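Long-range contacts in probable serine protease HTRA3 (Homo sapiens, PDB 2P3W), which probably acts as a serine protease and carries a PDZ domain that binds a phage-derived, high-affinity peptide ligand: residues R11-T16 and G36-E41; D57-V62 and L83-R88. All coordinates share one frame; numbering follows the deposited sequence.

Overall arrangement
The two interactions show how neighbouring strand pairs build the curled antiparallel sheet of a PDZ domain. They come in series along the chain, interaction 1 closing before interaction 2 opens, with centres about 11 Å apart. Strands 37-42 and 58-62 are neighbours and join them: Ile37 O lies 2.8 Å from Ile59 N, Val39 N lies 2.9 Å from Asp57 O, and Val39 packs on Ile59. The strand order therefore runs 10-14, 37-42, 58-62, 83-89. Interaction 1 includes the strand that receives the peptide, whereas interaction 2 is farther along the sheet and touches no other protein chain of the assembly. Helix 70-79, linking the strands of interaction 2, packs against both contacts.

Interaction 1 (R11-T16 and G36-E41); sequences RMRTIT and GIYVQE
Strands 11-14 and 37-41 run antiparallel, their directions 143° apart, and Arg13 and Tyr38 exchange both backbone hydrogen bonds, Arg13 N to Tyr38 O at 2.9 Å and Tyr38 N to Arg13 O at 2.7 Å. A classic beta bulge then sets Gln40 and Glu41 together against Arg11, whose O accepts Gln40 N at 2.9 Å and, weakly, Glu41 N. Past the paired strands Ile15 N bonds to Gly36 O, and a water bridges Ile15 O and Gly36 N. Gln40 bends at chi2 (65°), bringing OE1 to the edge of the Arg13 guanidinium, in its plane and 3.0 Å from NH1, although this donor stands above the amide's carbonyl plane. Over one face of the Arg11 guanidinium lies Glu41 CG, 3.4 Å from Arg11 NH2. On the other face of the sheet Met12 CB presses tightly on Ile37 CG2 at 3.5 Å. Met12 and Ile37 also touch helix 70-79, while Ile15 and Tyr38 meet helix 17-26. Strand 10-14 and helix 70-79 border the PDZ peptide groove: a second-subunit strand pairs with Arg11 and Met12, continuing the sheet, and its Phe108 O accepts Arg11 NH1.

Interaction 2 (D57-V62 and L83-R88); sequences DIIVKV and LLLEVR
Within the antiparallel sheet of the PDZ domain, strand 58-62 pairs with strand 83-88 around a beta bulge at Val60 and Lys61. Ile58 and Arg88 form a doubly bonded pair, Ile58 N to Arg88 O at 3.0 Å and Arg88 N to Ile58 O at 2.8 Å. Beyond it the extra residue is taken up at Glu86: its O accepts Val60 N at 2.8 Å, while its N reaches past Val60 to Lys61 O at 3.1 Å. The strands diverge from strict antiparallel, with 136° between their directions.

One face is apolar. Ile59 and Val62 meet Leu85, whose CD2 lies 3.7 Å from Val62 CG2; the first torsion of Val62 (54°) puts CG2 anti to the backbone N and beside that leucine methyl. Ile59 CG1 adds a contact with Val87 CG2, and helix 70-79 covers Val62 and Leu83. Just before strand 58-62, Asp57 sets its carboxylate carbon against Val87 CG1, its oxygens held by Arg89 and by Gln54 N.

The opposite face is charged. Val60 CG2 sits over the centre of the Arg88 guanidinium, 3.6 Å from CZ, with the two side chains crossing at about a right angle. Arg88 NH2 bridges to Glu86 OE2 at 3.0 Å, meeting it on the anti side, and NH1 pairs with Asp93. Lys61 runs alongside Glu86, pointing the same way; its CD touches OE1 at 3.4 Å, and the ammonium group stays farther off.

The chemistry implies that the valine methyl and the two carboxylates together probably limit the rotation of the guanidinium. The bond from Arg88 would probably favour the charged form of Glu86, while the distant Lys61 ammonium adds at most a weak effect.

Interaction 1 (R11-T16 and G36-E41)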
loop_
_atom_site.group_PDB
_atom_site.type_symbol
_atom_site.label_atom_id
_atom_site.label_comp_id
_atom_site.label_asym_id
_atom_site.label_seq_id
_atom_site.Cartn_x
_atom_site.Cartn_y
_atom_site.Cartn_z
ATOM N N ARG A 11 -4.926 -1.214 3.328
ATOM C CA ARG A 11 -4.264 -0.735 4.539
ATOM C C ARG A 11 -5.348 -0.754 5.630
ATOM O O ARG A 11 -6.376 -0.101 5.508
ATOM C CB ARG A 11 -3.631 0.637 4.330
ATOM C CG ARG A 11 -2.941 1.132 5.604
ATOM C CD ARG A 11 -1.691 1.924 5.349
ATOM N NE ARG A 11 -1.928 3.153 4.598
ATOM C CZ ARG A 11 -2.434 4.256 5.114
ATOM N NH1 ARG A 11 -2.776 4.296 6.383
ATOM N NH2 ARG A 11 -2.578 5.341 4.351
ATOM N N MET A 12 -5.139 -1.604 6.632
ATOM C CA MET A 12 -6.169 -1.958 7.580
ATOM C C MET A 12 -5.863 -1.400 8.955
ATOM O O MET A 12 -4.693 -1.239 9.342
ATOM C CB MET A 12 -6.310 -3.491 7.649
ATOM C CG MET A 12 -5.070 -4.225 8.123
ATOM S SD MET A 12 -5.275 -5.987 8.385
ATOM C CE MET A 12 -3.621 -6.460 8.723
ATOM N N ARG A 13 -6.917 -1.083 9.698
ATOM C CA ARG A 13 -6.824 -0.593 11.054
ATOM C C ARG A 13 -7.818 -1.350 11.943
ATOM O O ARG A 13 -8.976 -1.546 11.554
ATOM C CB ARG A 13 -7.191 0.894 11.074
ATOM C CG ARG A 13 -6.205 1.776 10.346
ATOM C CD ARG A 13 -6.660 3.221 10.273
ATOM N NE ARG A 13 -6.806 3.846 11.590
ATOM C CZ ARG A 13 -7.374 5.033 11.816
ATOM N NH1 ARG A 13 -7.916 5.747 10.827
ATOM N NH2 ARG A 13 -7.418 5.519 13.053
ATOM N N THR A 14 -7.384 -1.781 13.126
ATOM C CA THR A 14 -8.300 -2.396 14.089
ATOM C C THR A 14 -9.352 -1.398 14.614
ATOM O O THR A 14 -8.996 -0.304 15.058
ATOM C CB THR A 14 -7.515 -2.973 15.301
ATOM O OG1 THR A 14 -6.577 -3.945 14.827
ATOM C CG2 THR A 14 -8.458 -3.612 16.304
ATOM N N ILE A 15 -10.635 -1.786 14.576
ATOM C CA ILE A 15 -11.699 -0.981 15.189
ATOM C C ILE A 15 -11.500 -0.940 16.706
ATOM O O ILE A 15 -11.441 -1.986 17.378
ATOM C CB ILE A 15 -13.105 -1.530 14.860
ATOM C CG1 ILE A 15 -13.444 -1.382 13.354
ATOM C CG2 ILE A 15 -14.176 -0.869 15.756
ATOM C CD1 ILE A 15 -13.846 -0.018 12.903
ATOM N N THR A 16 -11.405 0.275 17.218
ATOM C CA THR A 16 -11.312 0.551 18.651
ATOM C C THR A 16 -12.396 1.563 18.990
ATOM O O THR A 16 -12.960 2.188 18.095
ATOM C CB THR A 16 -9.957 1.178 18.976
ATOM O OG1 THR A 16 -9.858 2.450 18.324
ATOM C CG2 THR A 16 -8.819 0.281 18.527
ATOM N N GLY A 36 -14.194 -5.069 14.424
ATOM C CA GLY A 36 -13.845 -5.428 13.049
ATOM C C GLY A 36 -12.547 -4.762 12.591
ATOM O O GLY A 36 -11.778 -4.232 13.412
ATOM N N ILE A 37 -12.333 -4.802 11.282
ATOM C CA ILE A 37 -11.158 -4.225 10.644
ATOM C C ILE A 37 -11.566 -3.115 9.701
ATOM O O ILE A 37 -12.273 -3.344 8.721
ATOM C CB ILE A 37 -10.393 -5.284 9.808
ATOM C CG1 ILE A 37 -10.090 -6.553 10.633
ATOM C CG2 ILE A 37 -9.147 -4.674 9.231
ATOM C CD1 ILE A 37 -9.420 -6.312 11.901
ATOM N N TYR A 38 -11.094 -1.905 9.968
ATOM C CA TYR A 38 -11.406 -0.770 9.098
ATOM C C TYR A 38 -10.488 -0.680 7.879
ATOM O O TYR A 38 -9.259 -0.804 7.996
ATOM C CB TYR A 38 -11.297 0.481 9.906
ATOM C CG TYR A 38 -11.684 1.755 9.178
ATOM C CD1 TYR A 38 -13.012 2.066 8.931
ATOM C CD2 TYR A 38 -10.716 2.635 8.757
ATOM C CE1 TYR A 38 -13.362 3.247 8.265
ATOM C CE2 TYR A 38 -11.041 3.822 8.103
ATOM C CZ TYR A 38 -12.361 4.119 7.850
ATOM O OH TYR A 38 -12.663 5.312 7.202
ATOM N N VAL A 39 -11.081 -0.448 6.710
ATOM C CA VAL A 39 -10.306 -0.314 5.470
ATOM C C VAL A 39 -9.962 1.160 5.274
ATOM O O VAL A 39 -10.774 1.962 4.783
ATOM C CB VAL A 39 -11.054 -0.868 4.238
ATOM C CG1 VAL A 39 -10.194 -0.742 2.967
ATOM C CG2 VAL A 39 -11.503 -2.302 4.469
ATOM N N GLN A 40 -8.736 1.504 5.677
ATOM C CA GLN A 40 -8.234 2.868 5.539
ATOM C C GLN A 40 -7.953 3.208 4.080
ATOM O O GLN A 40 -8.292 4.295 3.635
ATOM C CB GLN A 40 -6.985 3.073 6.410
ATOM C CG GLN A 40 -6.358 4.458 6.339
ATOM C CD GLN A 40 -7.210 5.583 6.880
ATOM O OE1 GLN A 40 -7.967 5.403 7.818
ATOM N NE2 GLN A 40 -7.023 6.790 6.329
ATOM N N GLU A 41 -7.318 2.291 3.352
ATOM C CA GLU A 41 -7.004 2.503 1.931
ATOM C C GLU A 41 -7.091 1.175 1.153
ATOM O O GLU A 41 -6.906 0.093 1.720
ATOM C CB GLU A 41 -5.587 3.079 1.749
ATOM C CG GLU A 41 -5.278 4.390 2.435
ATOM C CD GLU A 41 -6.106 5.573 1.935
ATOM O OE1 GLU A 41 -6.246 6.542 2.734
ATOM O OE2 GLU A 41 -6.606 5.542 0.773
HETATM O O HOH W 1 -12.288 -4.590 16.681
#

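Interaction 2 (D57-V62 and L83-R88)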
loop_
_atom_site.group_PDB
_atom_site.type_symbol
_atom_site.label_atom_id
_atom_site.label_comp_id
_atom_site.label_asym_id
_atom_site.label_seq_id
_atom_site.Cartn_x
_atom_site.Cartn_y
_atom_site.Cartn_z
ATOM N N ASP A 57 -14.933 0.729 4.353
ATOM C CA ASP A 57 -15.562 -0.573 4.597
ATOM C C ASP A 57 -15.074 -1.110 5.928
ATOM O O ASP A 57 -13.935 -0.850 6.329
ATOM C CB ASP A 57 -15.212 -1.554 3.486
ATOM C CG ASP A 57 -16.035 -1.370 2.238
ATOM O OD1 ASP A 57 -16.949 -0.520 2.214
ATOM O OD2 ASP A 57 -15.779 -2.151 1.289
ATOM N N ILE A 58 -15.926 -1.815 6.655
ATOM C CA ILE A 58 -15.455 -2.555 7.837
ATOM C C ILE A 58 -15.604 -4.050 7.586
ATOM O O ILE A 58 -16.708 -4.521 7.324
ATOM C CB ILE A 58 -16.211 -2.128 9.115
ATOM C CG1 ILE A 58 -16.011 -0.635 9.404
ATOM C CG2 ILE A 58 -15.742 -2.943 10.334
ATOM C CD1 ILE A 58 -16.976 -0.011 10.386
ATOM N N ILE A 59 -14.509 -4.791 7.721
ATOM C CA ILE A 59 -14.479 -6.228 7.500
ATOM C C ILE A 59 -14.745 -6.860 8.861
ATOM O O ILE A 59 -14.015 -6.610 9.835
ATOM C CB ILE A 59 -13.131 -6.700 6.883
ATOM C CG1 ILE A 59 -12.852 -5.958 5.557
ATOM C CG2 ILE A 59 -13.151 -8.203 6.674
ATOM C CD1 ILE A 59 -11.481 -6.153 5.010
ATOM N N VAL A 60 -15.829 -7.642 8.954
ATOM C CA VAL A 60 -16.251 -8.220 10.224
ATOM C C VAL A 60 -16.099 -9.742 10.368
ATOM O O VAL A 60 -16.030 -10.233 11.486
ATOM C CB VAL A 60 -17.675 -7.774 10.593
ATOM C CG1 VAL A 60 -17.702 -6.239 10.727
ATOM C CG2 VAL A 60 -18.685 -8.235 9.560
ATOM N N LYS A 61 -16.028 -10.474 9.257
ATOM C CA LYS A 61 -15.790 -11.908 9.283
ATOM C C LYS A 61 -14.966 -12.343 8.086
ATOM O O LYS A 61 -14.968 -11.689 7.043
ATOM C CB LYS A 61 -17.110 -12.687 9.263
ATOM C CG LYS A 61 -17.927 -12.544 10.521
ATOM C CD LYS A 61 -19.077 -13.560 10.557
ATOM C CE LYS A 61 -19.788 -13.531 11.907
ATOM N NZ LYS A 61 -18.959 -14.166 12.984
ATOM N N VAL A 62 -14.222 -13.423 8.276
ATOM C CA VAL A 62 -13.502 -14.080 7.188
ATOM C C VAL A 62 -13.819 -15.572 7.251
ATOM O O VAL A 62 -13.646 -16.203 8.294
ATOM C CB VAL A 62 -11.983 -13.821 7.251
ATOM C CG1 VAL A 62 -11.383 -14.203 8.608
ATOM C CG2 VAL A 62 -11.248 -14.549 6.130
ATOM N N LEU A 83 -10.622 -15.716 0.361
ATOM C CA LEU A 83 -11.225 -15.240 1.599
ATOM C C LEU A 83 -12.642 -14.746 1.311
ATOM O O LEU A 83 -12.834 -13.807 0.508
ATOM C CB LEU A 83 -10.397 -14.083 2.164
ATOM C CG LEU A 83 -8.897 -14.320 2.453
ATOM C CD1 LEU A 83 -8.332 -13.090 3.182
ATOM C CD2 LEU A 83 -8.721 -15.525 3.265
ATOM N N LEU A 84 -13.621 -15.360 1.985
ATOM C CA LEU A 84 -14.998 -14.877 1.964
ATOM C C LEU A 84 -15.129 -13.820 3.057
ATOM O O LEU A 84 -15.198 -14.141 4.235
ATOM C CB LEU A 84 -15.970 -16.048 2.143
ATOM C CG LEU A 84 -15.939 -17.119 1.047
ATOM C CD1 LEU A 84 -16.683 -18.359 1.479
ATOM C CD2 LEU A 84 -16.512 -16.597 -0.257
ATOM N N LEU A 85 -15.153 -12.555 2.641
ATOM C CA LEU A 85 -15.091 -11.428 3.570
ATOM C C LEU A 85 -16.464 -10.795 3.699
ATOM O O LEU A 85 -17.040 -10.404 2.692
ATOM C CB LEU A 85 -14.080 -10.383 3.098
ATOM C CG LEU A 85 -12.604 -10.838 3.005
ATOM C CD1 LEU A 85 -11.686 -9.753 2.534
ATOM C CD2 LEU A 85 -12.142 -11.377 4.346
ATOM N N GLU A 86 -16.952 -10.711 4.932
ATOM C CA GLU A 86 -18.209 -10.052 5.279
ATOM C C GLU A 86 -17.882 -8.613 5.628
ATOM O O GLU A 86 -17.048 -8.352 6.499
ATOM C CB GLU A 86 -18.821 -10.756 6.498
ATOM C CG GLU A 86 -20.256 -10.377 6.930
ATOM C CD GLU A 86 -20.817 -11.364 7.988
ATOM O OE1 GLU A 86 -20.821 -12.598 7.752
ATOM O OE2 GLU A 86 -21.233 -10.914 9.075
ATOM N N VAL A 87 -18.547 -7.685 4.953
ATOM C CA VAL A 87 -18.246 -6.272 5.067
ATOM C C VAL A 87 -19.508 -5.482 5.424
ATOM O O VAL A 87 -20.599 -5.754 4.942
ATOM C CB VAL A 87 -17.673 -5.743 3.720
ATOM C CG1 VAL A 87 -17.849 -4.233 3.564
ATOM C CG2 VAL A 87 -16.207 -6.194 3.521
ATOM N N ARG A 88 -19.331 -4.508 6.307
ATOM C CA ARG A 88 -20.346 -3.511 6.605
ATOM C C ARG A 88 -19.984 -2.240 5.862
ATOM O O ARG A 88 -18.885 -1.699 6.077
ATOM C CB ARG A 88 -20.365 -3.201 8.098
ATOM C CG ARG A 88 -20.607 -4.390 8.987
ATOM C CD ARG A 88 -22.028 -4.859 8.911
ATOM N NE ARG A 88 -22.185 -6.063 9.721
ATOM C CZ ARG A 88 -22.186 -7.317 9.259
ATOM N NH1 ARG A 88 -22.044 -7.576 7.959
ATOM N NH2 ARG A 88 -22.334 -8.329 10.121
#